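Local atomic coordinates of N-methyltransferase (Streptoalloteichus sp. ATCC 53650, PDB entry 5BSZ), a protein that probably transfers a methyl group from S-adenosylmethionine to the amino nitrogen of a trideoxysugar destined for the antibiotic kedarcidin. Residues S50-A55 / F102-V107; P70-V75 / T90-H95; D147-P152 / L208-A213. All blocks are in the same frame, centred on the assembly; numbering follows the deposited sequence.

Contact 1: S50-A55 / F102-V107. With SAH (S-adenosyl-L-homocysteine), chain B.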
# COMPACT_ATOMS: atom_id res chain seq x y z
N SER A 50 41.40 -17.74 14.94
CA SER A 50 40.91 -16.71 14.06
C SER A 50 39.73 -17.23 13.24
O SER A 50 39.70 -18.39 12.84
CB SER A 50 41.99 -16.21 13.10
OG SER A 50 42.44 -17.20 12.23
N LEU A 51 38.77 -16.33 13.02
CA LEU A 51 37.48 -16.72 12.38
C LEU A 51 36.91 -15.54 11.59
O LEU A 51 36.87 -14.39 12.07
CB LEU A 51 36.48 -17.17 13.43
CG LEU A 51 35.11 -17.62 12.86
CD1 LEU A 51 34.58 -18.82 13.62
CD2 LEU A 51 34.10 -16.50 12.90
N LEU A 52 36.46 -15.85 10.38
CA LEU A 52 35.66 -14.93 9.58
C LEU A 52 34.20 -15.39 9.38
O LEU A 52 33.98 -16.53 8.99
CB LEU A 52 36.33 -14.77 8.23
CG LEU A 52 35.51 -14.01 7.18
CD1 LEU A 52 35.49 -12.52 7.47
CD2 LEU A 52 35.91 -14.23 5.75
N ASP A 53 33.24 -14.54 9.75
CA ASP A 53 31.81 -14.81 9.56
C ASP A 53 31.28 -13.98 8.38
O ASP A 53 31.25 -12.73 8.39
CB ASP A 53 31.03 -14.56 10.85
CG ASP A 53 29.53 -14.93 10.75
OD1 ASP A 53 29.20 -15.80 9.90
OD2 ASP A 53 28.73 -14.34 11.52
N VAL A 54 30.89 -14.70 7.33
CA VAL A 54 30.49 -14.14 6.04
C VAL A 54 28.96 -14.00 5.99
O VAL A 54 28.24 -14.96 6.22
CB VAL A 54 30.98 -15.02 4.88
CG1 VAL A 54 30.52 -14.46 3.55
CG2 VAL A 54 32.50 -15.15 4.93
N ALA A 55 28.51 -12.78 5.68
CA ALA A 55 27.11 -12.33 5.81
C ALA A 55 26.65 -12.37 7.25
O ALA A 55 25.63 -12.96 7.56
CB ALA A 55 26.16 -13.09 4.88
N PHE A 102 34.93 -11.73 -2.84
CA PHE A 102 35.57 -10.79 -1.92
C PHE A 102 37.01 -11.34 -1.68
O PHE A 102 37.30 -12.52 -1.93
CB PHE A 102 34.79 -10.64 -0.60
CG PHE A 102 34.78 -11.87 0.27
CD1 PHE A 102 33.83 -12.87 0.11
CD2 PHE A 102 35.74 -12.03 1.27
CE1 PHE A 102 33.86 -14.03 0.87
CE2 PHE A 102 35.77 -13.18 2.03
CZ PHE A 102 34.83 -14.18 1.85
N ASP A 103 37.87 -10.48 -1.17
CA ASP A 103 39.27 -10.86 -0.87
C ASP A 103 39.75 -9.84 0.15
O ASP A 103 39.76 -8.65 -0.09
CB ASP A 103 40.10 -10.80 -2.16
CG ASP A 103 39.99 -12.09 -2.94
OD1 ASP A 103 40.48 -13.12 -2.43
OD2 ASP A 103 39.38 -12.08 -4.04
N LEU A 104 40.11 -10.35 1.30
CA LEU A 104 40.46 -9.55 2.45
C LEU A 104 42.02 -9.53 2.59
O LEU A 104 42.48 -8.87 3.48
CB LEU A 104 39.90 -10.23 3.69
CG LEU A 104 38.37 -10.38 3.71
CD1 LEU A 104 37.92 -10.82 5.09
CD2 LEU A 104 37.66 -9.07 3.38
N GLY A 105 42.77 -10.28 1.79
CA GLY A 105 44.24 -10.26 1.86
C GLY A 105 44.82 -10.96 3.07
O GLY A 105 45.92 -10.65 3.46
N ARG A 106 44.07 -11.87 3.71
CA ARG A 106 44.53 -12.71 4.82
C ARG A 106 43.70 -13.97 4.86
O ARG A 106 42.64 -14.08 4.19
CB ARG A 106 44.41 -12.00 6.18
CG ARG A 106 42.92 -11.72 6.55
CD ARG A 106 42.80 -11.42 8.04
NE ARG A 106 43.15 -12.57 8.85
CZ ARG A 106 43.15 -12.57 10.17
NH1 ARG A 106 42.93 -11.44 10.82
NH2 ARG A 106 43.51 -13.68 10.79
N VAL A 107 44.18 -14.91 5.66
CA VAL A 107 43.47 -16.11 5.99
C VAL A 107 43.12 -16.14 7.47
O VAL A 107 43.57 -15.31 8.26
CB VAL A 107 44.23 -17.38 5.53
CG1 VAL A 107 44.46 -17.28 4.01
CG2 VAL A 107 45.55 -17.54 6.28
N SAH B . 24.45 -14.88 9.24
CA SAH B . 23.51 -13.86 9.83
CB SAH B . 22.72 -13.04 8.79
CG SAH B . 21.26 -13.31 8.50
SD SAH B . 20.44 -12.29 7.32
C SAH B . 22.72 -14.62 10.86
O SAH B . 22.74 -15.84 10.98
OXT SAH B . 22.15 -14.00 11.71
C5' SAH B . 21.32 -12.49 5.80
C4' SAH B . 22.41 -11.40 5.68
O4' SAH B . 23.18 -11.59 4.48
C3' SAH B . 21.84 -9.99 5.56
O3' SAH B . 22.38 -9.22 6.62
C2' SAH B . 22.31 -9.42 4.23
O2' SAH B . 22.67 -8.02 4.32
C1' SAH B . 23.48 -10.32 3.91
N9 SAH B . 23.77 -10.48 2.48
C8 SAH B . 22.88 -10.65 1.46
N7 SAH B . 23.54 -10.74 0.28
C5 SAH B . 24.86 -10.60 0.56
C6 SAH B . 26.08 -10.58 -0.24
N6 SAH B . 25.92 -10.74 -1.57
N1 SAH B . 27.25 -10.44 0.42
C2 SAH B . 27.33 -10.25 1.74
N3 SAH B . 26.25 -10.26 2.56
C4 SAH B . 25.02 -10.43 2.02
O HOH W 1 45.08 -16.62 11.24
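Phe-102 presents the CE2 and CZ end of its ring to two side chains of strand 50-54. Phe-102 CE2 lies 3.9 Å from Leu-52 CD2, and Phe-102 CZ approaches Val-54 CG2 at 4.0 Å, both obliquely to the ring. A chi1 of 68° sets CG between the backbone N and the carbonyl carbon, and from there the ring rises to the strand. Beside it, Leu-104 and Leu-52 reach for one another tip to tip, CD1 to CD1 at 3.8 Å. The segments run in opposite directions yet are not paired strands: every meeting is through side chains, while the backbone of 50-54 is hydrogen-bonded to its sheet neighbours 71-76 and 110-113. Just past the strand, Ala-55 O accepts a hydrogen bond from the amino group of S-adenosylhomocysteine. At the far end, Arg-106 turns back on its own chain. Arg-106 NE and Arg-106 NH2 both hold Val-107 O, NE at 2.8 Å, with that oxygen close to the guanidinium plane; Arg-106 NH2 also forms a salt bridge with Asp-71 and passes 3.7 Å from Ser-50 CB. A leucine in place of Arg-106 would probably leave the Asp-71 carboxylate without this mate and the Val-107 carbonyl without both donors. Ser-50 OG bonds to the backbone N of Asp-109 and to a water that Arg-106 NH2 contacts weakly. The contact is therefore polar at Ser-50 and Arg-106 and apolar at Leu-52 and Val-54, consistent with side-chain packing that needs no strand pairing.

Contact 2: P70-V75 / T90-H95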
# COMPACT_ATOMS: atom_id res chain seq x y z
N PRO A 70 39.53 -14.98 19.22
CA PRO A 70 39.70 -13.54 19.49
C PRO A 70 40.18 -12.74 18.27
O PRO A 70 40.02 -11.54 18.26
CB PRO A 70 40.73 -13.53 20.65
CG PRO A 70 41.48 -14.84 20.53
CD PRO A 70 40.37 -15.80 20.11
N ASP A 71 40.72 -13.36 17.23
CA ASP A 71 41.17 -12.61 16.03
C ASP A 71 40.07 -12.88 14.96
O ASP A 71 40.14 -13.84 14.18
CB ASP A 71 42.57 -13.10 15.62
CG ASP A 71 43.04 -12.63 14.26
OD1 ASP A 71 42.58 -11.58 13.76
OD2 ASP A 71 43.90 -13.33 13.64
N ALA A 72 39.06 -12.02 14.94
CA ALA A 72 37.83 -12.30 14.17
C ALA A 72 37.52 -11.16 13.21
O ALA A 72 38.01 -10.01 13.38
CB ALA A 72 36.65 -12.49 15.12
N ALA A 73 36.67 -11.47 12.22
CA ALA A 73 36.18 -10.45 11.30
C ALA A 73 34.83 -10.85 10.75
O ALA A 73 34.43 -12.02 10.82
CB ALA A 73 37.13 -10.20 10.12
N GLY A 74 34.16 -9.85 10.19
CA GLY A 74 32.90 -10.10 9.46
C GLY A 74 32.92 -9.58 8.04
O GLY A 74 33.72 -8.69 7.71
N VAL A 75 32.01 -10.09 7.21
CA VAL A 75 31.76 -9.55 5.88
C VAL A 75 30.26 -9.35 5.82
O VAL A 75 29.49 -10.25 6.23
CB VAL A 75 32.21 -10.53 4.78
CG1 VAL A 75 31.50 -10.28 3.47
CG2 VAL A 75 33.72 -10.43 4.58
N THR A 90 34.15 -5.32 19.54
CA THR A 90 35.35 -4.54 19.93
C THR A 90 36.52 -4.93 19.06
O THR A 90 36.91 -6.09 19.04
CB THR A 90 35.70 -4.79 21.42
OG1 THR A 90 34.64 -4.28 22.22
CG2 THR A 90 37.02 -4.09 21.83
N ALA A 91 37.07 -4.00 18.30
CA ALA A 91 38.30 -4.28 17.54
C ALA A 91 38.14 -5.48 16.61
O ALA A 91 39.10 -6.18 16.33
CB ALA A 91 39.48 -4.55 18.46
N THR A 92 36.92 -5.69 16.13
CA THR A 92 36.64 -6.70 15.12
C THR A 92 36.14 -5.97 13.88
O THR A 92 35.05 -5.39 13.90
CB THR A 92 35.59 -7.70 15.64
OG1 THR A 92 36.02 -8.21 16.90
CG2 THR A 92 35.39 -8.89 14.70
N PRO A 93 36.94 -6.00 12.80
CA PRO A 93 36.51 -5.29 11.63
C PRO A 93 35.35 -6.06 10.98
O PRO A 93 35.37 -7.29 10.96
CB PRO A 93 37.73 -5.31 10.74
CG PRO A 93 38.51 -6.52 11.16
CD PRO A 93 38.25 -6.66 12.62
N VAL A 94 34.39 -5.30 10.46
CA VAL A 94 33.35 -5.79 9.57
C VAL A 94 33.48 -5.06 8.26
O VAL A 94 33.34 -3.83 8.17
CB VAL A 94 31.98 -5.60 10.20
CG1 VAL A 94 30.93 -6.35 9.39
CG2 VAL A 94 31.98 -6.17 11.62
N HIS A 95 33.78 -5.84 7.23
CA HIS A 95 34.08 -5.30 5.93
C HIS A 95 32.80 -5.29 5.06
O HIS A 95 32.03 -6.25 5.06
CB HIS A 95 35.07 -6.23 5.24
CG HIS A 95 36.33 -6.46 6.01
ND1 HIS A 95 37.40 -5.60 5.94
CD2 HIS A 95 36.72 -7.50 6.79
CE1 HIS A 95 38.39 -6.07 6.68
NE2 HIS A 95 38.00 -7.22 7.22
O HOH W 2 38.72 -9.61 16.65
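His-95 sets the edge of its imidazole beside the backbone of Gly-74: Gly-74 O lies near the ring plane, 3.4 Å from His-95 CD2. With CG anti to the carbonyl carbon (chi1 -56°), the ring leans back along the neighbouring strand, and Ala-73 CB also meets it at the edge. The same Gly-74 O accepts the backbone N of His-95 at 2.9 Å in a nearly straight bond (176°). Gly-74 N in turn donates to Pro-93 O, again at 2.9 Å, so this one residue is hydrogen-bonded through both its N and its O. These bonds are the parallel pairing of a beta-alpha-beta crossover in the Rossmann-like methyltransferase sheet, whose connecting helix 79-88 supplies Glu-86 and Arg-82 to the backbone N and O of Val-94. Lack of a side chain matters at Gly-74, since a beta carbon built there would stand only 3.3 Å from Val-94 CG1. Ahead of strand 94-96, the loop residue Thr-92 packs on Ala-72 of strand 71-76. Thr-92 CG2, anti to the backbone N, rests 3.1 Å from Ala-72 O and 3.8 Å from Ala-72 CB. Thr-92 OG1 is turned to a water that accepts Ala-72 N at 3.0 Å, a water bridge between the two segments ahead of their first direct bond.

Contact 3: D147-P152 / L208-A213. With THM (thymidine), chain G.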
# COMPACT_ATOMS: atom_id res chain seq x y z
N ASP A 147 26.16 -23.40 7.29
CA ASP A 147 24.84 -23.70 7.78
C ASP A 147 23.90 -23.50 6.59
O ASP A 147 23.54 -22.37 6.25
CB ASP A 147 24.47 -22.75 8.94
CG ASP A 147 23.07 -23.03 9.53
OD1 ASP A 147 22.47 -24.10 9.22
OD2 ASP A 147 22.57 -22.16 10.29
N PRO A 148 23.59 -24.58 5.88
CA PRO A 148 22.88 -24.51 4.62
C PRO A 148 21.44 -24.07 4.82
O PRO A 148 20.92 -24.15 5.93
CB PRO A 148 22.95 -25.95 4.09
CG PRO A 148 22.84 -26.75 5.33
CD PRO A 148 23.66 -25.98 6.35
N TRP A 149 20.83 -23.57 3.76
CA TRP A 149 19.36 -23.42 3.75
C TRP A 149 18.79 -24.81 3.42
O TRP A 149 19.58 -25.78 3.19
CB TRP A 149 18.97 -22.36 2.70
CG TRP A 149 17.49 -22.08 2.61
CD1 TRP A 149 16.71 -22.21 1.49
CD2 TRP A 149 16.59 -21.69 3.66
NE1 TRP A 149 15.42 -21.91 1.78
CE2 TRP A 149 15.31 -21.59 3.10
CE3 TRP A 149 16.74 -21.38 5.01
CZ2 TRP A 149 14.18 -21.22 3.85
CZ3 TRP A 149 15.62 -20.99 5.74
CH2 TRP A 149 14.35 -20.95 5.16
N TRP A 150 17.46 -24.91 3.46
CA TRP A 150 16.73 -26.13 3.10
C TRP A 150 16.97 -26.59 1.68
O TRP A 150 17.39 -25.81 0.82
CB TRP A 150 15.23 -26.04 3.46
CG TRP A 150 15.01 -25.67 4.90
CD1 TRP A 150 14.70 -24.41 5.40
CD2 TRP A 150 15.17 -26.51 6.04
NE1 TRP A 150 14.63 -24.44 6.80
CE2 TRP A 150 14.90 -25.72 7.21
CE3 TRP A 150 15.50 -27.87 6.22
CZ2 TRP A 150 14.98 -26.25 8.50
CZ3 TRP A 150 15.54 -28.40 7.51
CH2 TRP A 150 15.28 -27.60 8.62
N SER A 151 16.77 -27.90 1.47
CA SER A 151 16.91 -28.54 0.16
C SER A 151 15.52 -28.75 -0.43
O SER A 151 14.53 -28.69 0.30
CB SER A 151 17.57 -29.92 0.41
OG SER A 151 18.97 -29.74 0.66
N PRO A 152 15.43 -29.10 -1.71
CA PRO A 152 14.09 -29.39 -2.22
C PRO A 152 13.34 -30.41 -1.40
O PRO A 152 12.15 -30.20 -1.18
CB PRO A 152 14.36 -29.90 -3.63
CG PRO A 152 15.56 -29.15 -4.02
CD PRO A 152 16.41 -29.08 -2.80
N LEU A 208 15.33 -17.53 -1.62
CA LEU A 208 16.51 -18.35 -1.36
C LEU A 208 16.45 -19.61 -2.22
O LEU A 208 15.36 -20.19 -2.38
CB LEU A 208 16.48 -18.74 0.11
CG LEU A 208 16.63 -17.60 1.15
CD1 LEU A 208 16.32 -18.06 2.54
CD2 LEU A 208 18.04 -17.01 1.10
N THR A 209 17.60 -20.02 -2.76
CA THR A 209 17.63 -21.23 -3.58
C THR A 209 17.61 -22.50 -2.71
O THR A 209 18.29 -22.56 -1.70
CB THR A 209 18.88 -21.23 -4.44
OG1 THR A 209 18.87 -20.01 -5.12
CG2 THR A 209 18.90 -22.41 -5.43
N LEU A 210 16.85 -23.52 -3.12
CA LEU A 210 16.85 -24.81 -2.51
C LEU A 210 17.86 -25.72 -3.20
O LEU A 210 17.60 -26.20 -4.33
CB LEU A 210 15.43 -25.39 -2.56
CG LEU A 210 14.32 -24.54 -1.93
CD1 LEU A 210 12.91 -25.02 -2.32
CD2 LEU A 210 14.52 -24.53 -0.44
N PHE A 211 19.05 -25.86 -2.62
CA PHE A 211 20.08 -26.72 -3.22
C PHE A 211 20.07 -28.09 -2.60
O PHE A 211 19.97 -28.22 -1.37
CB PHE A 211 21.50 -26.17 -3.04
CG PHE A 211 21.76 -24.86 -3.69
CD1 PHE A 211 21.85 -23.71 -2.95
CD2 PHE A 211 22.01 -24.78 -5.05
CE1 PHE A 211 22.11 -22.50 -3.56
CE2 PHE A 211 22.29 -23.59 -5.66
CZ PHE A 211 22.38 -22.43 -4.92
N PRO A 212 20.13 -29.14 -3.44
CA PRO A 212 20.27 -30.45 -2.79
C PRO A 212 21.64 -30.62 -2.13
O PRO A 212 22.60 -29.96 -2.51
CB PRO A 212 20.12 -31.45 -3.97
CG PRO A 212 20.24 -30.68 -5.23
CD PRO A 212 19.97 -29.21 -4.90
N ALA A 213 21.73 -31.53 -1.18
CA ALA A 213 22.99 -31.87 -0.51
C ALA A 213 24.17 -31.97 -1.45
O ALA A 213 25.23 -31.45 -1.12
CB ALA A 213 22.81 -33.18 0.30
O5' THM G . 12.07 -20.75 9.84
C5' THM G . 10.87 -21.00 9.09
C4' THM G . 11.18 -21.54 7.69
O4' THM G . 11.75 -22.81 7.98
C3' THM G . 9.98 -21.81 6.74
O3' THM G . 10.10 -21.10 5.49
C2' THM G . 9.90 -23.33 6.50
C1' THM G . 11.26 -23.78 7.05
N1 THM G . 11.45 -25.12 7.64
C2 THM G . 11.63 -26.07 6.62
O2 THM G . 11.52 -25.65 5.46
N3 THM G . 11.86 -27.36 6.86
C4 THM G . 11.99 -27.81 8.11
O4 THM G . 12.24 -29.04 8.34
C5 THM G . 11.83 -26.82 9.20
C5M THM G . 11.97 -27.39 10.58
C6 THM G . 11.58 -25.47 8.93
O HOH W 3 19.64 -24.52 -0.07
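In the thymidine pocket, Trp-150 is backed by Trp-149, which packs on the end of strand 198-209. Leu-208 CD1 sits over one face of the Trp-149 indole in a CH-pi contact, 3.8 Å from the centroid of the five-membered ring and 16° off the normal. Across the opposite face comes Trp-150, its CD1 offset toward the rim. Thr-209 O lies in plane at the edge of Trp-149, whose NE1 is hydrogen-bonded to Ser-185, while Thr-209 OG1 bonds to Ala-121 O. Trp-149 CG is anti to the backbone N (chi1 -178°), which carries the indole across Leu-208 at about a right angle. Trp-150 turns its own face to the thymine, with N3 of the ligand 3.4 Å above the Trp-150 ring plane; such a pocket is consistent with recognition of a thymidine-linked sugar nucleotide. Leu-210 crosses Trp-149 obliquely, its CD2 3.6 Å from Trp-149 NE1 and 3.4 Å from Trp-150 O. A single water ties the backbones together, donating to Trp-150 O at 2.7 Å and to Thr-209 O while accepting from Phe-211 N. Further on, Ser-151 OG donates to Phe-211 O at 2.7 Å, and Pro-152 CD lies 3.8 Å from Leu-210 CB. Around this junction, Tyr-216 of helix 213-222 is bonded to Trp-149 N, and strand 184-195 pairs with Leu-208 through Ser-185.

In the fold
Contacts 1 and 2 are neighbours, their centres 9 Å apart, in the seven-stranded mixed sheet of the methyltransferase domain. Adjacent strands 50-54 and 71-76 join them, and contact 2 is nested within the stretch of chain that contact 1 closes. Contact 3 follows both in sequence. Its centre is about 23 Å from that of contact 1 and 27 Å from that of contact 2, and it lies on the other side of the chain's centre from contact 2. It links the loop after strand 143-146 of the same sheet to the last strand of the separate four-stranded antiparallel sheet. The set thus runs from the cofactor-binding core to the thymidine pocket, illustrating how one chain can bring donor and probable acceptor sites together.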